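Local coordinates for Lmo1076 protein (Listeria monocytogenes serovar 1/2a, PDB 3FI7) that cleaves cell-wall peptidoglycan, probably at N-acetylglucosaminyl linkages, as a secreted, virulence-associated autolysin, this chain being its GH73 catalytic domain, at residues 87-95 and 105-113. Sequence-based numbering, arbitrary orientation.
Sequences GKSVTMKTW and QINANFAKY
Asn109 OD1 accepts the hydroxyl of Thr91 at 2.8 Å from Thr91 OG1, and the donor lies nearly on the extension of the amide C=O (172°). The two side chains run alongside each other from the same face of the ribbon, as a non-hydrogen-bonded antiparallel pair can; Thr91 OG1 stands anti to its own carbonyl carbon (chi1 -54°), which turns it to the amide, while its methyl CG2 approaches Asn107. This bond adds a side-chain link to the backbone ladder joining strands 89-98 and 104-111, the hairpin of the GH73 domain. Between them, Val90 and Phe110 exchange a pair of backbone bonds, Met92 and Ala108 a second and Thr94 and Ile106 a third; Lys112 N to Lys88 O (3.4 Å) is a weak continuation.

On the face with Thr91 and Asn109, Gln105 lays its CG over one side of the Trp95 indole, 3.7 Å from the centroid of the six-membered ring, a CH-pi contact. Its amide plane stands 87° to the ring, with NE2 3.5 Å from Trp95 CZ2. Lys93 crosses Gln105 at about a right angle, its CD 3.7 Å from Gln105 OE1.

The face with Val90, Met92, Thr94, Ile106, Ala108 and Phe110 is largely apolar. Phe110 receives Thr94 CB at its ring edge, 3.9 Å from CZ, while Met92 CG lies 4.0 Å from CE1. Thr94 CG2 reaches Ala108 CB and Ile106 CG2. Beyond the hairpin, Leu70 touches both Met92 and Phe110, while backbone bonds of Asn109 with Gly83 and of Ala111 with Ile81 join strand 104-111 to the segment that precedes the hairpin. The twisted ribbon therefore owes its register to backbone bonding, with one hydroxyl-to-amide bond on its polar face and Phe110 packed against Met92 and Thr94 on the other.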
ATOM      1  N   GLY A  87     -12.266 -12.993 -13.801  1.00 71.36           N
ATOM      2  CA  GLY A  87     -11.906 -14.293 -14.340  1.00 73.23           C
ATOM      3  C   GLY A  87     -10.420 -14.595 -14.444  1.00 74.95           C
ATOM      4  O   GLY A  87     -10.039 -15.742 -14.682  1.00 76.29           O
ATOM      5  N   LYS A  88      -9.574 -13.583 -14.271  1.00 67.84           N
ATOM      6  CA  LYS A  88      -8.136 -13.780 -14.423  1.00 67.82           C
ATOM      7  C   LYS A  88      -7.456 -14.136 -13.097  1.00 65.00           C
ATOM      8  O   LYS A  88      -7.769 -13.570 -12.052  1.00 61.18           O
ATOM      9  CB  LYS A  88      -7.484 -12.545 -15.044  1.00 74.27           C
ATOM     10  CG  LYS A  88      -8.188 -12.033 -16.295  1.00 88.65           C
ATOM     11  CD  LYS A  88      -8.045 -12.997 -17.465  1.00 99.64           C
ATOM     12  CE  LYS A  88      -6.613 -13.037 -17.989  1.00104.13           C
ATOM     13  NZ  LYS A  88      -6.176 -11.733 -18.570  1.00101.02           N
ATOM     14  N   SER A  89      -6.526 -15.082 -13.148  1.00 59.08           N
ATOM     15  CA  SER A  89      -5.795 -15.475 -11.954  1.00 57.83           C
ATOM     16  C   SER A  89      -4.429 -16.071 -12.283  1.00 57.50           C
ATOM     17  O   SER A  89      -4.090 -16.293 -13.445  1.00 54.45           O
ATOM     18  CB  SER A  89      -6.608 -16.463 -11.118  1.00 52.79           C
ATOM     19  OG  SER A  89      -6.355 -17.790 -11.533  1.00 74.62           O
ATOM     20  N   VAL A  90      -3.643 -16.310 -11.240  1.00 48.83           N
ATOM     21  CA  VAL A  90      -2.353 -16.962 -11.381  1.00 44.05           C
ATOM     22  C   VAL A  90      -2.172 -17.896 -10.195  1.00 51.26           C
ATOM     23  O   VAL A  90      -2.545 -17.569  -9.069  1.00 51.05           O
ATOM     24  CB  VAL A  90      -1.190 -15.946 -11.462  1.00 49.39           C
ATOM     25  CG1 VAL A  90      -1.154 -15.039 -10.221  1.00 45.87           C
ATOM     26  CG2 VAL A  90       0.134 -16.669 -11.635  1.00 45.24           C
ATOM     27  N   THR A  91      -1.638 -19.077 -10.459  1.00 55.62           N
ATOM     28  CA  THR A  91      -1.451 -20.061  -9.412  1.00 51.79           C
ATOM     29  C   THR A  91      -0.013 -19.984  -8.932  1.00 53.22           C
ATOM     30  O   THR A  91       0.910 -19.820  -9.731  1.00 56.22           O
ATOM     31  CB  THR A  91      -1.747 -21.484  -9.931  1.00 56.25           C
ATOM     32  OG1 THR A  91      -3.049 -21.510 -10.524  1.00 67.49           O
ATOM     33  CG2 THR A  91      -1.703 -22.502  -8.801  1.00 49.01           C
ATOM     34  N   MET A  92       0.182 -20.066  -7.623  1.00 48.30           N
ATOM     35  CA  MET A  92       1.532 -20.248  -7.102  1.00 51.41           C
ATOM     36  C   MET A  92       1.533 -20.804  -5.688  1.00 50.86           C
ATOM     37  O   MET A  92       0.523 -20.752  -4.984  1.00 53.11           O
ATOM     38  CB  MET A  92       2.387 -18.975  -7.231  1.00 57.51           C
ATOM     39  CG  MET A  92       2.091 -17.851  -6.254  1.00 61.83           C
ATOM     40  SD  MET A  92       3.348 -16.533  -6.349  1.00 67.97           S
ATOM     41  CE  MET A  92       4.800 -17.378  -5.731  1.00 67.58           C
ATOM     42  N   LYS A  93       2.666 -21.378  -5.300  1.00 47.52           N
ATOM     43  CA  LYS A  93       2.813 -21.946  -3.977  1.00 46.33           C
ATOM     44  C   LYS A  93       2.733 -20.822  -2.954  1.00 42.48           C
ATOM     45  O   LYS A  93       3.173 -19.703  -3.215  1.00 44.55           O
ATOM     46  CB  LYS A  93       4.159 -22.668  -3.856  1.00 50.68           C
ATOM     47  CG  LYS A  93       4.236 -24.011  -4.557  1.00 57.74           C
ATOM     48  CD  LYS A  93       3.769 -25.135  -3.651  1.00 73.75           C
ATOM     49  CE  LYS A  93       4.189 -26.499  -4.188  1.00 81.42           C
ATOM     50  NZ  LYS A  93       3.804 -27.602  -3.259  1.00 81.28           N
ATOM     51  N   THR A  94       2.170 -21.127  -1.793  1.00 36.79           N
ATOM     52  CA  THR A  94       2.103 -20.173  -0.704  1.00 40.38           C
ATOM     53  C   THR A  94       2.194 -20.932   0.619  1.00 43.32           C
ATOM     54  O   THR A  94       1.874 -22.122   0.680  1.00 43.90           O
ATOM     55  CB  THR A  94       0.800 -19.328  -0.780  1.00 47.59           C
ATOM     56  OG1 THR A  94       0.824 -18.303   0.218  1.00 48.00           O
ATOM     57  CG2 THR A  94      -0.427 -20.199  -0.568  1.00 42.54           C
ATOM     58  N   TRP A  95       2.651 -20.258   1.670  1.00 39.97           N
ATOM     59  CA  TRP A  95       2.714 -20.874   2.996  1.00 44.28           C
ATOM     60  C   TRP A  95       1.382 -20.813   3.751  1.00 44.73           C
ATOM     61  O   TRP A  95       0.699 -19.796   3.739  1.00 50.15           O
ATOM     62  CB  TRP A  95       3.794 -20.205   3.845  1.00 42.78           C
ATOM     63  CG  TRP A  95       5.188 -20.557   3.449  1.00 47.87           C
ATOM     64  CD1 TRP A  95       6.076 -19.766   2.773  1.00 46.82           C
ATOM     65  CD2 TRP A  95       5.866 -21.789   3.715  1.00 36.64           C
ATOM     66  NE1 TRP A  95       7.266 -20.435   2.600  1.00 41.51           N
ATOM     67  CE2 TRP A  95       7.162 -21.678   3.171  1.00 43.59           C
ATOM     68  CE3 TRP A  95       5.501 -22.977   4.359  1.00 44.56           C
ATOM     69  CZ2 TRP A  95       8.097 -22.710   3.250  1.00 40.43           C
ATOM     70  CZ3 TRP A  95       6.426 -24.002   4.435  1.00 49.11           C
ATOM     71  CH2 TRP A  95       7.712 -23.861   3.882  1.00 47.65           C
ATOM     72  N   GLN A 105       3.379 -25.914   2.524  1.00 54.83           N
ATOM     73  CA  GLN A 105       3.155 -25.204   1.279  1.00 49.52           C
ATOM     74  C   GLN A 105       1.930 -25.751   0.583  1.00 51.83           C
ATOM     75  O   GLN A 105       1.516 -26.880   0.822  1.00 59.26           O
ATOM     76  CB  GLN A 105       4.354 -25.328   0.353  1.00 45.25           C
ATOM     77  CG  GLN A 105       5.649 -24.851   0.944  1.00 50.89           C
ATOM     78  CD  GLN A 105       6.788 -24.999  -0.033  1.00 53.26           C
ATOM     79  OE1 GLN A 105       6.583 -25.379  -1.187  1.00 60.95           O
ATOM     80  NE2 GLN A 105       7.994 -24.691   0.414  1.00 52.55           N
ATOM     81  N   ILE A 106       1.351 -24.936  -0.284  1.00 52.11           N
ATOM     82  CA  ILE A 106       0.178 -25.337  -1.028  1.00 49.35           C
ATOM     83  C   ILE A 106       0.010 -24.388  -2.202  1.00 50.34           C
ATOM     84  O   ILE A 106       0.429 -23.228  -2.143  1.00 56.00           O
ATOM     85  CB  ILE A 106      -1.084 -25.326  -0.136  1.00 61.12           C
ATOM     86  CG1 ILE A 106      -2.149 -26.263  -0.702  1.00 74.27           C
ATOM     87  CG2 ILE A 106      -1.636 -23.915   0.014  1.00 60.98           C
ATOM     88  CD1 ILE A 106      -3.267 -26.566   0.274  1.00 79.07           C
ATOM     89  N   ASN A 107      -0.573 -24.891  -3.280  1.00 46.62           N
ATOM     90  CA  ASN A 107      -0.906 -24.050  -4.410  1.00 53.45           C
ATOM     91  C   ASN A 107      -2.179 -23.279  -4.118  1.00 59.52           C
ATOM     92  O   ASN A 107      -3.120 -23.822  -3.540  1.00 63.97           O
ATOM     93  CB  ASN A 107      -1.081 -24.887  -5.672  1.00 58.07           C
ATOM     94  CG  ASN A 107       0.225 -25.118  -6.391  1.00 74.15           C
ATOM     95  OD1 ASN A 107       0.966 -24.176  -6.671  1.00 75.49           O
ATOM     96  ND2 ASN A 107       0.516 -26.376  -6.698  1.00 81.72           N
ATOM     97  N   ALA A 108      -2.200 -22.008  -4.499  1.00 48.55           N
ATOM     98  CA  ALA A 108      -3.420 -21.224  -4.400  1.00 45.80           C
ATOM     99  C   ALA A 108      -3.591 -20.379  -5.652  1.00 42.84           C
ATOM    100  O   ALA A 108      -2.641 -20.168  -6.406  1.00 45.29           O
ATOM    101  CB  ALA A 108      -3.403 -20.349  -3.142  1.00 38.07           C
ATOM    102  N   ASN A 109      -4.813 -19.920  -5.885  1.00 49.59           N
ATOM    103  CA  ASN A 109      -5.082 -19.013  -6.986  1.00 50.37           C
ATOM    104  C   ASN A 109      -5.118 -17.588  -6.476  1.00 47.17           C
ATOM    105  O   ASN A 109      -5.805 -17.281  -5.502  1.00 48.21           O
ATOM    106  CB  ASN A 109      -6.403 -19.354  -7.670  1.00 57.25           C
ATOM    107  CG  ASN A 109      -6.367 -20.700  -8.361  1.00 70.87           C
ATOM    108  OD1 ASN A 109      -5.424 -21.012  -9.086  1.00 75.75           O
ATOM    109  ND2 ASN A 109      -7.397 -21.506  -8.139  1.00 75.63           N
ATOM    110  N   PHE A 110      -4.371 -16.718  -7.139  1.00 45.20           N
ATOM    111  CA  PHE A 110      -4.321 -15.325  -6.745  1.00 41.82           C
ATOM    112  C   PHE A 110      -4.849 -14.471  -7.874  1.00 45.10           C
ATOM    113  O   PHE A 110      -4.665 -14.805  -9.051  1.00 42.62           O
ATOM    114  CB  PHE A 110      -2.890 -14.926  -6.407  1.00 36.85           C
ATOM    115  CG  PHE A 110      -2.366 -15.560  -5.152  1.00 39.68           C
ATOM    116  CD1 PHE A 110      -1.715 -16.788  -5.200  1.00 37.61           C
ATOM    117  CD2 PHE A 110      -2.518 -14.924  -3.922  1.00 33.89           C
ATOM    118  CE1 PHE A 110      -1.214 -17.374  -4.034  1.00 40.91           C
ATOM    119  CE2 PHE A 110      -2.017 -15.496  -2.751  1.00 38.25           C
ATOM    120  CZ  PHE A 110      -1.366 -16.728  -2.807  1.00 37.71           C
ATOM    121  N   ALA A 111      -5.509 -13.373  -7.517  1.00 39.94           N
ATOM    122  CA  ALA A 111      -6.056 -12.472  -8.526  1.00 37.75           C
ATOM    123  C   ALA A 111      -4.937 -11.980  -9.430  1.00 42.52           C
ATOM    124  O   ALA A 111      -3.797 -11.793  -8.981  1.00 39.64           O
ATOM    125  CB  ALA A 111      -6.778 -11.295  -7.867  1.00 36.68           C
ATOM    126  N   LYS A 112      -5.267 -11.789 -10.703  1.00 45.77           N
ATOM    127  CA  LYS A 112      -4.344 -11.243 -11.690  1.00 51.96           C
ATOM    128  C   LYS A 112      -4.984  -9.984 -12.256  1.00 53.69           C
ATOM    129  O   LYS A 112      -6.073 -10.046 -12.824  1.00 50.98           O
ATOM    130  CB  LYS A 112      -4.121 -12.263 -12.806  1.00 57.83           C
ATOM    131  CG  LYS A 112      -3.081 -11.883 -13.856  1.00 58.00           C
ATOM    132  CD  LYS A 112      -3.174 -12.844 -15.046  1.00 71.77           C
ATOM    133  CE  LYS A 112      -1.818 -13.113 -15.686  1.00 81.06           C
ATOM    134  NZ  LYS A 112      -1.226 -11.890 -16.294  1.00 89.18           N
ATOM    135  N   TYR A 113      -4.316  -8.846 -12.095  1.00 44.22           N
ATOM    136  CA  TYR A 113      -4.884  -7.554 -12.481  1.00 48.55           C
ATOM    137  C   TYR A 113      -4.220  -7.004 -13.734  1.00 53.32           C
ATOM    138  O   TYR A 113      -3.079  -7.355 -14.035  1.00 55.22           O
ATOM    139  CB  TYR A 113      -4.700  -6.524 -11.353  1.00 42.16           C
ATOM    140  CG  TYR A 113      -5.285  -6.920 -10.021  1.00 38.67           C
ATOM    141  CD1 TYR A 113      -6.618  -6.674  -9.720  1.00 44.90           C
ATOM    142  CD2 TYR A 113      -4.502  -7.527  -9.059  1.00 39.95           C
ATOM    143  CE1 TYR A 113      -7.155  -7.034  -8.492  1.00 37.88           C
ATOM    144  CE2 TYR A 113      -5.026  -7.895  -7.837  1.00 42.05           C
ATOM    145  CZ  TYR A 113      -6.349  -7.643  -7.555  1.00 39.90           C
ATOM    146  OH  TYR A 113      -6.857  -8.006  -6.325  1.00 36.01           O
TER